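Local coordinates for glutamate racemase (Bacillus anthracis, PDB 2DWU), which is a bacterial enzyme of the Asp/Glu/hydantoin racemase family, with alpha/beta architecture built on two parallel sheets and a dimeric assembly, at residues F57-V62 against A86-A91; A76-A81 against G98-G103; P102-A107 against K132-L137; T183-C188 against T207-A212. All coordinates share one frame; numbering follows the deposited sequence.

Interaction 1: F57-V62 against A86-A91; sequences FVFEMV and AALQEA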
loop_
_atom_site.group_PDB
_atom_site.type_symbol
_atom_site.label_atom_id
_atom_site.label_comp_id
_atom_site.label_asym_id
_atom_site.label_seq_id
_atom_site.Cartn_x
_atom_site.Cartn_y
_atom_site.Cartn_z
ATOM N N PHE B 57 -23.965 -7.517 16.062
ATOM C CA PHE B 57 -24.455 -6.495 15.132
ATOM C C PHE B 57 -23.773 -6.577 13.763
ATOM O O PHE B 57 -24.401 -6.322 12.724
ATOM C CB PHE B 57 -24.211 -5.074 15.667
ATOM C CG PHE B 57 -24.911 -4.763 16.960
ATOM C CD1 PHE B 57 -25.917 -5.581 17.461
ATOM C CD2 PHE B 57 -24.593 -3.590 17.645
ATOM C CE1 PHE B 57 -26.607 -5.233 18.633
ATOM C CE2 PHE B 57 -25.278 -3.232 18.818
ATOM C CZ PHE B 57 -26.286 -4.064 19.301
ATOM N N VAL B 58 -22.472 -6.852 13.763
ATOM C CA VAL B 58 -21.729 -6.947 12.514
ATOM C C VAL B 58 -22.234 -8.149 11.717
ATOM O O VAL B 58 -22.423 -8.060 10.503
ATOM C CB VAL B 58 -20.222 -7.074 12.790
ATOM C CG1 VAL B 58 -19.475 -7.478 11.509
ATOM C CG2 VAL B 58 -19.687 -5.713 13.321
ATOM N N PHE B 59 -22.468 -9.266 12.393
ATOM C CA PHE B 59 -22.975 -10.417 11.661
ATOM C C PHE B 59 -24.369 -10.175 11.096
ATOM O O PHE B 59 -24.727 -10.756 10.066
ATOM C CB PHE B 59 -22.911 -11.680 12.519
ATOM C CG PHE B 59 -21.592 -12.395 12.403
ATOM C CD1 PHE B 59 -20.585 -12.201 13.350
ATOM C CD2 PHE B 59 -21.317 -13.191 11.291
ATOM C CE1 PHE B 59 -19.328 -12.778 13.194
ATOM C CE2 PHE B 59 -20.062 -13.775 11.122
ATOM C CZ PHE B 59 -19.059 -13.568 12.076
ATOM N N GLU B 60 -25.163 -9.333 11.754
ATOM C CA GLU B 60 -26.485 -8.977 11.235
ATOM C C GLU B 60 -26.292 -8.150 9.949
ATOM O O GLU B 60 -27.032 -8.308 8.991
ATOM C CB GLU B 60 -27.282 -8.151 12.253
ATOM C CG GLU B 60 -27.630 -8.915 13.509
ATOM C CD GLU B 60 -28.643 -8.200 14.377
ATOM O OE1 GLU B 60 -28.865 -6.976 14.189
ATOM O OE2 GLU B 60 -29.228 -8.866 15.267
ATOM N N MET B 61 -25.295 -7.269 9.918
ATOM C CA MET B 61 -25.059 -6.490 8.705
ATOM C C MET B 61 -24.544 -7.392 7.588
ATOM O O MET B 61 -24.859 -7.174 6.420
ATOM C CB MET B 61 -24.053 -5.342 8.947
ATOM C CG MET B 61 -24.653 -4.173 9.706
ATOM S SD MET B 61 -23.598 -2.733 9.785
ATOM C CE MET B 61 -22.451 -3.184 11.129
ATOM N N VAL B 62 -23.739 -8.391 7.935
ATOM C CA VAL B 62 -23.222 -9.303 6.909
ATOM C C VAL B 62 -24.389 -10.077 6.281
ATOM O O VAL B 62 -24.400 -10.308 5.073
ATOM C CB VAL B 62 -22.188 -10.296 7.488
ATOM C CG1 VAL B 62 -21.848 -11.390 6.454
ATOM C CG2 VAL B 62 -20.918 -9.539 7.869
ATOM N N ALA B 86 -11.463 -11.381 12.750
ATOM C CA ALA B 86 -11.050 -12.785 12.730
ATOM C C ALA B 86 -12.244 -13.704 12.521
ATOM O O ALA B 86 -12.172 -14.665 11.744
ATOM C CB ALA B 86 -10.335 -13.150 14.034
ATOM N N ALA B 87 -13.340 -13.404 13.205
ATOM C CA ALA B 87 -14.543 -14.227 13.093
ATOM C C ALA B 87 -15.100 -14.210 11.675
ATOM O O ALA B 87 -15.542 -15.243 11.148
ATOM C CB ALA B 87 -15.586 -13.742 14.067
ATOM N N LEU B 88 -15.078 -13.037 11.054
ATOM C CA LEU B 88 -15.580 -12.891 9.694
ATOM C C LEU B 88 -14.704 -13.599 8.666
ATOM O O LEU B 88 -15.214 -14.255 7.759
ATOM C CB LEU B 88 -15.688 -11.407 9.318
ATOM C CG LEU B 88 -16.802 -10.606 9.990
ATOM C CD1 LEU B 88 -16.640 -9.129 9.651
ATOM C CD2 LEU B 88 -18.149 -11.119 9.535
ATOM N N GLN B 89 -13.390 -13.472 8.804
ATOM C CA GLN B 89 -12.480 -14.085 7.852
ATOM C C GLN B 89 -12.603 -15.597 7.911
ATOM O O GLN B 89 -12.439 -16.277 6.897
ATOM C CB GLN B 89 -11.044 -13.635 8.125
ATOM C CG GLN B 89 -10.879 -12.138 7.880
ATOM C CD GLN B 89 -9.458 -11.645 8.062
ATOM O OE1 GLN B 89 -8.743 -12.084 8.970
ATOM N NE2 GLN B 89 -9.048 -10.703 7.209
ATOM N N GLU B 90 -12.917 -16.111 9.092
ATOM C CA GLU B 90 -13.088 -17.547 9.268
ATOM C C GLU B 90 -14.416 -17.991 8.650
ATOM O O GLU B 90 -14.474 -18.987 7.924
ATOM C CB GLU B 90 -13.083 -17.891 10.762
ATOM C CG GLU B 90 -13.117 -19.386 11.102
ATOM C CD GLU B 90 -14.390 -20.096 10.647
ATOM O OE1 GLU B 90 -15.505 -19.604 10.953
ATOM O OE2 GLU B 90 -14.275 -21.161 9.991
ATOM N N ALA B 91 -15.477 -17.246 8.941
ATOM C CA ALA B 91 -16.817 -17.576 8.462
ATOM C C ALA B 91 -17.073 -17.460 6.957
ATOM O O ALA B 91 -17.755 -18.311 6.379
ATOM C CB ALA B 91 -17.846 -16.743 9.212
#

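Interaction 2: A76-A81 against G98-G103; sequences ACNTAA and GVIHPG. With DGL (D-glutamic acid), chain H.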
loop_
_atom_site.group_PDB
_atom_site.type_symbol
_atom_site.label_atom_id
_atom_site.label_comp_id
_atom_site.label_asym_id
_atom_site.label_seq_id
_atom_site.Cartn_x
_atom_site.Cartn_y
_atom_site.Cartn_z
ATOM N N ALA B 76 -15.344 -1.361 7.351
ATOM C CA ALA B 76 -14.868 0.011 7.370
ATOM C C ALA B 76 -14.698 0.608 8.765
ATOM O O ALA B 76 -13.956 1.594 8.952
ATOM C CB ALA B 76 -15.834 0.880 6.544
ATOM N N CYS B 77 -15.402 0.032 9.726
ATOM C CA CYS B 77 -15.389 0.502 11.114
ATOM C C CYS B 77 -14.224 -0.121 11.882
ATOM O O CYS B 77 -14.126 -1.338 11.940
ATOM C CB CYS B 77 -16.716 0.092 11.760
ATOM S SG CYS B 77 -16.890 0.537 13.488
ATOM N N ASN B 78 -13.353 0.716 12.460
ATOM C CA ASN B 78 -12.214 0.190 13.206
ATOM C C ASN B 78 -12.678 -0.579 14.440
ATOM O O ASN B 78 -12.063 -1.585 14.796
ATOM C CB ASN B 78 -11.262 1.337 13.623
ATOM C CG ASN B 78 -10.671 2.068 12.418
ATOM O OD1 ASN B 78 -9.459 1.912 12.064
ATOM N ND2 ASN B 78 -11.476 2.880 11.793
ATOM N N THR B 79 -13.748 -0.107 15.096
ATOM C CA THR B 79 -14.285 -0.780 16.291
ATOM C C THR B 79 -14.828 -2.165 15.929
ATOM O O THR B 79 -14.571 -3.164 16.621
ATOM C CB THR B 79 -15.423 0.065 16.919
ATOM O OG1 THR B 79 -14.903 1.364 17.248
ATOM C CG2 THR B 79 -15.968 -0.605 18.180
ATOM N N ALA B 80 -15.553 -2.210 14.812
ATOM C CA ALA B 80 -16.132 -3.451 14.329
ATOM C C ALA B 80 -15.015 -4.400 13.901
ATOM O O ALA B 80 -15.068 -5.612 14.185
ATOM C CB ALA B 80 -17.085 -3.146 13.147
ATOM N N ALA B 81 -13.980 -3.867 13.245
ATOM C CA ALA B 81 -12.885 -4.728 12.819
ATOM C C ALA B 81 -12.156 -5.328 14.018
ATOM O O ALA B 81 -11.814 -6.516 14.022
ATOM C CB ALA B 81 -11.904 -3.980 11.928
ATOM N N GLY B 98 -10.225 -5.585 6.601
ATOM C CA GLY B 98 -10.537 -4.708 7.718
ATOM C C GLY B 98 -9.699 -3.448 7.578
ATOM O O GLY B 98 -8.741 -3.398 6.785
ATOM N N VAL B 99 -10.021 -2.446 8.378
ATOM C CA VAL B 99 -9.311 -1.165 8.290
ATOM C C VAL B 99 -8.087 -1.049 9.192
ATOM O O VAL B 99 -7.314 -0.094 9.060
ATOM C CB VAL B 99 -10.252 0.039 8.596
ATOM C CG1 VAL B 99 -11.162 0.292 7.404
ATOM C CG2 VAL B 99 -11.120 -0.218 9.834
ATOM N N ILE B 100 -7.900 -2.021 10.075
ATOM C CA ILE B 100 -6.772 -1.976 11.022
ATOM C C ILE B 100 -5.428 -2.398 10.421
ATOM O O ILE B 100 -4.471 -1.623 10.479
ATOM C CB ILE B 100 -7.105 -2.824 12.277
ATOM C CG1 ILE B 100 -8.293 -2.180 13.002
ATOM C CG2 ILE B 100 -5.858 -2.970 13.212
ATOM C CD1 ILE B 100 -8.743 -2.917 14.243
ATOM N N HIS B 101 -5.364 -3.581 9.811
ATOM C CA HIS B 101 -4.113 -4.056 9.247
ATOM C C HIS B 101 -3.533 -3.163 8.154
ATOM O O HIS B 101 -2.313 -2.966 8.099
ATOM C CB HIS B 101 -4.266 -5.509 8.782
ATOM C CG HIS B 101 -4.445 -6.471 9.918
ATOM N ND1 HIS B 101 -5.644 -6.623 10.581
ATOM C CD2 HIS B 101 -3.562 -7.289 10.541
ATOM C CE1 HIS B 101 -5.493 -7.497 11.567
ATOM N NE2 HIS B 101 -4.238 -7.917 11.563
ATOM N N PRO B 102 -4.375 -2.604 7.271
ATOM C CA PRO B 102 -3.810 -1.733 6.236
ATOM C C PRO B 102 -3.135 -0.516 6.864
ATOM O O PRO B 102 -2.091 -0.067 6.376
ATOM C CB PRO B 102 -5.035 -1.332 5.387
ATOM C CG PRO B 102 -5.895 -2.538 5.489
ATOM C CD PRO B 102 -5.789 -2.908 6.997
ATOM N N GLY B 103 -3.713 0.003 7.951
ATOM C CA GLY B 103 -3.136 1.158 8.639
ATOM C C GLY B 103 -1.799 0.799 9.300
ATOM O O GLY B 103 -0.841 1.570 9.232
HETATM N N DGL H . -16.937 3.845 13.039
HETATM C CA DGL H . -16.358 3.818 14.419
HETATM C C DGL H . -14.916 3.454 14.362
HETATM O O DGL H . -14.301 3.070 15.350
HETATM C CB DGL H . -16.524 5.200 15.088
HETATM C CG DGL H . -17.992 5.316 15.563
HETATM C CD DGL H . -18.429 4.334 16.571
HETATM O OE1 DGL H . -18.053 4.342 17.744
HETATM O OE2 DGL H . -19.254 3.406 16.142
HETATM O OXT DGL H . -14.326 3.548 13.203
#

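Interaction 3: P102-A107 against K132-L137; sequences PGARAA and KALHEL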
loop_
_atom_site.group_PDB
_atom_site.type_symbol
_atom_site.label_atom_id
_atom_site.label_comp_id
_atom_site.label_asym_id
_atom_site.label_seq_id
_atom_site.Cartn_x
_atom_site.Cartn_y
_atom_site.Cartn_z
ATOM N N PRO B 102 -4.375 -2.604 7.271
ATOM C CA PRO B 102 -3.810 -1.733 6.236
ATOM C C PRO B 102 -3.135 -0.516 6.864
ATOM O O PRO B 102 -2.091 -0.067 6.376
ATOM C CB PRO B 102 -5.035 -1.332 5.387
ATOM C CG PRO B 102 -5.895 -2.538 5.489
ATOM C CD PRO B 102 -5.789 -2.908 6.997
ATOM N N GLY B 103 -3.713 0.003 7.951
ATOM C CA GLY B 103 -3.136 1.158 8.639
ATOM C C GLY B 103 -1.799 0.799 9.300
ATOM O O GLY B 103 -0.841 1.570 9.232
ATOM N N ALA B 104 -1.754 -0.366 9.947
ATOM C CA ALA B 104 -0.511 -0.836 10.578
ATOM C C ALA B 104 0.581 -1.009 9.520
ATOM O O ALA B 104 1.728 -0.586 9.715
ATOM C CB ALA B 104 -0.738 -2.162 11.302
ATOM N N ARG B 105 0.216 -1.621 8.394
ATOM C CA ARG B 105 1.186 -1.859 7.327
ATOM C C ARG B 105 1.772 -0.536 6.803
ATOM O O ARG B 105 2.987 -0.411 6.564
ATOM C CB ARG B 105 0.497 -2.634 6.189
ATOM C CG ARG B 105 1.475 -3.459 5.360
ATOM C CD ARG B 105 0.724 -4.145 4.198
ATOM N NE ARG B 105 -0.506 -4.820 4.638
ATOM C CZ ARG B 105 -0.580 -5.911 5.408
ATOM N NH1 ARG B 105 0.524 -6.524 5.857
ATOM N NH2 ARG B 105 -1.785 -6.393 5.754
ATOM N N ALA B 106 0.910 0.459 6.601
ATOM C CA ALA B 106 1.362 1.732 6.113
ATOM C C ALA B 106 2.254 2.437 7.157
ATOM O O ALA B 106 3.200 3.157 6.806
ATOM C CB ALA B 106 0.130 2.619 5.753
ATOM N N ALA B 107 1.935 2.236 8.432
ATOM C CA ALA B 107 2.733 2.849 9.498
ATOM C C ALA B 107 4.168 2.310 9.444
ATOM O O ALA B 107 5.133 3.068 9.617
ATOM C CB ALA B 107 2.087 2.543 10.865
ATOM N N LYS B 132 -0.904 -5.670 18.295
ATOM C CA LYS B 132 -0.716 -7.042 17.848
ATOM C C LYS B 132 -0.423 -7.119 16.353
ATOM O O LYS B 132 0.447 -7.873 15.937
ATOM C CB LYS B 132 -1.927 -7.895 18.196
ATOM C CG LYS B 132 -2.064 -8.058 19.709
ATOM C CD LYS B 132 -3.059 -9.103 20.077
ATOM C CE LYS B 132 -4.462 -8.713 19.729
ATOM N NZ LYS B 132 -5.388 -9.871 20.016
ATOM N N ALA B 133 -1.127 -6.326 15.545
ATOM C CA ALA B 133 -0.872 -6.353 14.109
ATOM C C ALA B 133 0.513 -5.828 13.776
ATOM O O ALA B 133 1.208 -6.375 12.904
ATOM C CB ALA B 133 -1.933 -5.524 13.366
ATOM N N LEU B 134 0.894 -4.741 14.435
ATOM C CA LEU B 134 2.193 -4.161 14.195
ATOM C C LEU B 134 3.305 -5.129 14.576
ATOM O O LEU B 134 4.253 -5.309 13.803
ATOM C CB LEU B 134 2.342 -2.848 14.966
ATOM C CG LEU B 134 1.576 -1.676 14.306
ATOM C CD1 LEU B 134 1.383 -0.514 15.299
ATOM C CD2 LEU B 134 2.376 -1.237 13.078
ATOM N N HIS B 135 3.175 -5.762 15.735
ATOM C CA HIS B 135 4.221 -6.684 16.185
ATOM C C HIS B 135 4.311 -7.955 15.391
ATOM O O HIS B 135 5.377 -8.566 15.332
ATOM C CB HIS B 135 4.055 -6.971 17.680
ATOM C CG HIS B 135 4.533 -5.847 18.533
ATOM N ND1 HIS B 135 4.125 -5.675 19.837
ATOM C CD2 HIS B 135 5.368 -4.818 18.260
ATOM C CE1 HIS B 135 4.685 -4.582 20.330
ATOM N NE2 HIS B 135 5.444 -4.044 19.396
ATOM N N GLU B 136 3.212 -8.324 14.747
ATOM C CA GLU B 136 3.230 -9.510 13.897
ATOM C C GLU B 136 4.182 -9.248 12.737
ATOM O O GLU B 136 4.863 -10.156 12.278
ATOM C CB GLU B 136 1.838 -9.805 13.361
ATOM C CG GLU B 136 1.749 -11.125 12.608
ATOM C CD GLU B 136 0.321 -11.503 12.239
ATOM O OE1 GLU B 136 0.113 -12.638 11.751
ATOM O OE2 GLU B 136 -0.595 -10.678 12.431
ATOM N N LEU B 137 4.226 -8.009 12.245
ATOM C CA LEU B 137 5.119 -7.698 11.139
ATOM C C LEU B 137 6.526 -7.334 11.625
ATOM O O LEU B 137 7.511 -7.615 10.949
ATOM C CB LEU B 137 4.540 -6.541 10.313
ATOM C CG LEU B 137 3.239 -6.918 9.575
ATOM C CD1 LEU B 137 2.558 -5.643 9.107
ATOM C CD2 LEU B 137 3.540 -7.820 8.394
#

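Interaction 4: T183-C188 against T207-A212; sequences TLILGC and TIISSA. With DGL (D-glutamic acid), chain H.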
loop_
_atom_site.group_PDB
_atom_site.type_symbol
_atom_site.label_atom_id
_atom_site.label_comp_id
_atom_site.label_asym_id
_atom_site.label_seq_id
_atom_site.Cartn_x
_atom_site.Cartn_y
_atom_site.Cartn_z
ATOM N N THR B 183 4.954 8.667 13.718
ATOM C CA THR B 183 3.845 8.207 12.877
ATOM C C THR B 183 2.593 8.074 13.753
ATOM O O THR B 183 2.694 7.649 14.894
ATOM C CB THR B 183 4.221 6.812 12.290
ATOM O OG1 THR B 183 5.439 6.932 11.533
ATOM C CG2 THR B 183 3.096 6.268 11.386
ATOM N N LEU B 184 1.418 8.451 13.237
ATOM C CA LEU B 184 0.175 8.335 14.000
ATOM C C LEU B 184 -0.890 7.733 13.092
ATOM O O LEU B 184 -1.168 8.273 12.020
ATOM C CB LEU B 184 -0.326 9.712 14.477
ATOM C CG LEU B 184 -1.727 9.608 15.113
ATOM C CD1 LEU B 184 -1.597 9.014 16.490
ATOM C CD2 LEU B 184 -2.403 10.982 15.161
ATOM N N ILE B 185 -1.467 6.620 13.519
ATOM C CA ILE B 185 -2.537 5.991 12.757
ATOM C C ILE B 185 -3.887 6.526 13.234
ATOM O O ILE B 185 -4.190 6.493 14.441
ATOM C CB ILE B 185 -2.521 4.467 12.944
ATOM C CG1 ILE B 185 -1.192 3.889 12.432
ATOM C CG2 ILE B 185 -3.747 3.835 12.198
ATOM C CD1 ILE B 185 -0.986 2.405 12.805
ATOM N N LEU B 186 -4.686 7.060 12.309
ATOM C CA LEU B 186 -6.035 7.514 12.658
ATOM C C LEU B 186 -6.919 6.257 12.657
ATOM O O LEU B 186 -7.530 5.903 11.631
ATOM C CB LEU B 186 -6.535 8.511 11.610
ATOM C CG LEU B 186 -5.691 9.753 11.407
ATOM C CD1 LEU B 186 -6.399 10.709 10.411
ATOM C CD2 LEU B 186 -5.484 10.469 12.756
ATOM N N GLY B 187 -6.973 5.597 13.815
ATOM C CA GLY B 187 -7.702 4.352 13.974
ATOM C C GLY B 187 -9.198 4.438 14.223
ATOM O O GLY B 187 -9.738 3.677 15.022
ATOM N N CYS B 188 -9.846 5.330 13.491
ATOM C CA CYS B 188 -11.285 5.537 13.614
ATOM C C CYS B 188 -11.754 6.174 12.301
ATOM O O CYS B 188 -11.065 7.026 11.738
ATOM C CB CYS B 188 -11.577 6.484 14.778
ATOM S SG CYS B 188 -13.346 6.892 14.981
ATOM N N THR B 207 3.993 11.792 10.884
ATOM C CA THR B 207 3.236 11.487 9.672
ATOM C C THR B 207 1.899 10.845 10.040
ATOM O O THR B 207 1.855 9.839 10.748
ATOM C CB THR B 207 4.018 10.549 8.783
ATOM O OG1 THR B 207 5.232 11.205 8.372
ATOM C CG2 THR B 207 3.206 10.174 7.550
ATOM N N ILE B 208 0.837 11.427 9.495
ATOM C CA ILE B 208 -0.527 10.976 9.720
ATOM C C ILE B 208 -0.916 9.891 8.711
ATOM O O ILE B 208 -0.647 10.009 7.505
ATOM C CB ILE B 208 -1.505 12.176 9.597
ATOM C CG1 ILE B 208 -1.103 13.286 10.580
ATOM C CG2 ILE B 208 -2.939 11.711 9.846
ATOM C CD1 ILE B 208 -1.013 12.843 12.040
ATOM N N ILE B 209 -1.539 8.831 9.216
ATOM C CA ILE B 209 -1.986 7.724 8.379
ATOM C C ILE B 209 -3.496 7.584 8.475
ATOM O O ILE B 209 -4.067 7.469 9.563
ATOM C CB ILE B 209 -1.317 6.411 8.799
ATOM C CG1 ILE B 209 0.188 6.524 8.549
ATOM C CG2 ILE B 209 -1.917 5.229 8.027
ATOM C CD1 ILE B 209 0.908 5.249 8.726
ATOM N N SER B 210 -4.139 7.610 7.315
ATOM C CA SER B 210 -5.595 7.505 7.243
ATOM C C SER B 210 -5.980 6.058 7.045
ATOM O O SER B 210 -5.479 5.431 6.109
ATOM C CB SER B 210 -6.120 8.275 6.026
ATOM O OG SER B 210 -7.456 7.848 5.714
ATOM N N SER B 211 -6.890 5.541 7.865
ATOM C CA SER B 211 -7.323 4.145 7.692
ATOM C C SER B 211 -7.978 4.008 6.317
ATOM O O SER B 211 -7.813 3.001 5.641
ATOM C CB SER B 211 -8.366 3.719 8.738
ATOM O OG SER B 211 -7.809 3.697 10.040
ATOM N N ALA B 212 -8.729 5.025 5.903
ATOM C CA ALA B 212 -9.443 4.950 4.619
ATOM C C ALA B 212 -8.540 4.847 3.402
ATOM O O ALA B 212 -8.742 3.996 2.538
ATOM C CB ALA B 212 -10.367 6.162 4.481
HETATM N N DGL H . -16.937 3.845 13.039
HETATM C CA DGL H . -16.358 3.818 14.419
HETATM C C DGL H . -14.916 3.454 14.362
HETATM O O DGL H . -14.301 3.070 15.350
HETATM C CB DGL H . -16.524 5.200 15.088
HETATM C CG DGL H . -17.992 5.316 15.563
HETATM C CD DGL H . -18.429 4.334 16.571
HETATM O OE1 DGL H . -18.053 4.342 17.744
HETATM O OE2 DGL H . -19.254 3.406 16.142
HETATM O OXT DGL H . -14.326 3.548 13.203
HETATM O O HOH W 1 -8.994 6.896 9.343
#

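Interaction 1: F57-V62 against A86-A91
Leu88 CD2 sits over a face of the Phe59 ring: this methyl stands 3.9 Å from the Phe59 ring centroid, 26° off the ring normal, which identifies a CH-pi contact over the face, offset toward the rim. The closest ring atom is Phe59 CE2, 3.6 Å from Leu88 CD2. Ala87 meets the same ring differently, its CB lying in the ring plane at the edge, 4.0 Å from Phe59 CE1, while Ala91 CB touches the rim more loosely at 4.2 Å from Phe59 CE2. One flat group is thus bounded both on a face and along its edge by residues on successive turns of the partner helix.

Leu88 divides its two branches. With CG anti to its carbonyl carbon (chi1 -72°), it places CD2 between Phe59 and Val62, reaching Val62 CG2 at 3.6 Å, and turns CD1 to Val58 CG1 at 3.8 Å. No hydrogen bond crosses the interface, and the axes stay 11.4 Å apart with a crossing angle of -36°, so side chains, chiefly Phe59 and Leu88, rather than close backbones, bridge the two helices.

The inner side of the contact faces the six-stranded parallel sheet: Val58 and Val62 rest on Leu13 of strand 9-14, Val62 also reaches Leu73 and Leu88 meets Val75 of strand 70-75, so helices 51-65 and 78-91 lie next to each other over these strands.

Interaction 2: A76-A81 against G98-G103
Both methyls of Val99 close on one backbone oxygen, that of Ala76: CG1 of Val99 lies 3.4 Å from Ala76 O, with CG2 almost as near. No hydrogen bond crosses between 76-81 and 98-103, so this junction is van der Waals contact between a branched side chain and a loop backbone. Chi1 of -75° sets CG1 of Val99 anti to its carbonyl carbon, leaving CG2 between that carbon and the backbone N. Val99 CG2 presses on the amide of Asn78, 3.5 Å from Asn78 CG, the two side chains crossing at about a right angle. Further along, Ile100 extends CD1 to Asn78 O at 3.6 Å and to Ala81 CB at 4.1 Å.

The packed turn starts a helix. Cys77 is its N-cap, SG accepting from Ala80 N at 3.3 Å (157° at the hydrogen). The first amides beyond it point into the pocket where strand 70-75 gives way to helix 78-91, a usual location for ligand sites in parallel alpha/beta proteins. There one carboxylate of D-glutamic acid is gripped: Asn78 N lies 3.1 Å from its OXT, and Asn78 ND2 donates to the same OXT at 3.2 Å, nearly straight at 165°. The other oxygen, O, receives Thr79 N and Thr79 OG1, the latter 2.6 Å from ligand O. Asn78 OD1 also hydrogen-bonds Ser211 OG, which probably helps fix the rotation of the amide against Val99 CG2.

Interaction 3: P102-A107 against K132-L137
Chi1 of -76° sets CG of Leu134 anti to its carbonyl carbon, and from there CD2 is laid on Ala104, 3.7 Å from Ala104 CB and 3.5 Å from Ala104 O. A second torsion serves the other end of the contact: the Arg105 chain is extended as far as CG and CD, then bends at chi3 (-48°), and the Arg105 and Leu137 side chains cross at about a right angle. NH1 of Arg105 lies 3.9 Å from Leu137 CD1, with CD2 of the same leucine only slightly farther, and the guanidinium itself meets CD1 obliquely.

Small residues bring the helices together. Ala104 CB faces Ala133 CB at 4.1 Å, and Ala107 CB reaches Leu134 CD2 at 4.4 Å. The evidence for close packing is the axis separation, 9.1 Å at a crossing angle of -49°, with Ala104 and Leu134 CA atoms 5.6 Å apart. Helix 100-110 is thereby joined to the C-terminal half of the short helix 129-137.

Chemically, the interface between the segments is apolar contact without a hydrogen bond, yet it borders Arg105, which is buried in the assembly. The polar needs of Arg105 are met by others: NH2 makes a salt bridge with Glu218 of the same chain, and NH1 hydrogen-bonds Gln224 and Ser220 of the second subunit. Leu137, which also packs on Leu229 of that subunit, therefore contributes apolar contact beside a charge held both within the chain and across the dimer interface.

Interaction 4: T183-C188 against T207-A212
Leu186 and Ile208 form the apolar centre on one face of the paired strands, and Leu184 shares that face, lying side by side with Ile208 and pointing the same way. The opposite face carries Thr183, Ile185 and Ile209. Ile208 and Ile209 were each modelled in two conformers, so the exact meeting of their methyls is doubtful; in the copy described, Leu186 CD1 is 3.6 Å from Ile208 CG2, Leu184 CD2 is 3.9 Å from Ile208 CD1, and Thr183 CG2 is 3.6 Å from Ile209 CD1. Helix 195-202 packs against Leu184, Leu186 and Ile208, and helix 100-110 against the other face.

Between the layers runs a parallel backbone ladder. Leu184 N donates to Thr207 O and Ile209 N to Leu184 O; the last bond, Leu186 N to Ile209 O at 2.8 Å, is nearly straight at 169°.

Past this ladder polar groups take over. Ser211 OG donates to Leu186 O at 2.7 Å, approaching 32° out of the carbonyl plane. A water donates to Leu186 O at 2.9 Å and also to Cys188 O, while accepting from Ser211 N, so it ties the strand end to the first turn of helix 211-226. Leu186 O is thus gripped by Ser211 OG and the water, with a weak third bond from Cys188 N. Farther on, Cys188 SG enters the ligand pocket, 3.6 Å from CB of D-glutamic acid.

Strand 183-187, helix 195-202 and strand 207-210 make a beta-alpha-beta unit, with the ligand at the C-terminal end of a parallel strand, as is common in alpha/beta folds.

Overall arrangement
Along the chain, interactions 1 and 2 interleave, interaction 3 opens on Pro102 and Gly103 where interaction 2 ends, and interaction 4 follows. Helix 78-91 serves interactions 1 and 2, whose centres are 13 Å apart, and helix 100-110 serves 2 and 3, with centres 11 Å apart. Interaction 1 flanks the six-stranded sheet, whereas interaction 4 lies at one side of the four-stranded sheet, their centres 24 Å apart on opposite sides of the chain's centre. Interaction 2 sits between them: Asn78 packs on Gly187 and Cys188, and interactions 2 and 4 both touch D-glutamic acid. Interaction 3 leans on interaction 4 through Ala107, Ile185 and Ile209. The series therefore runs from one sheet, past the ligand pocket, to the other sheet and the dimer interface.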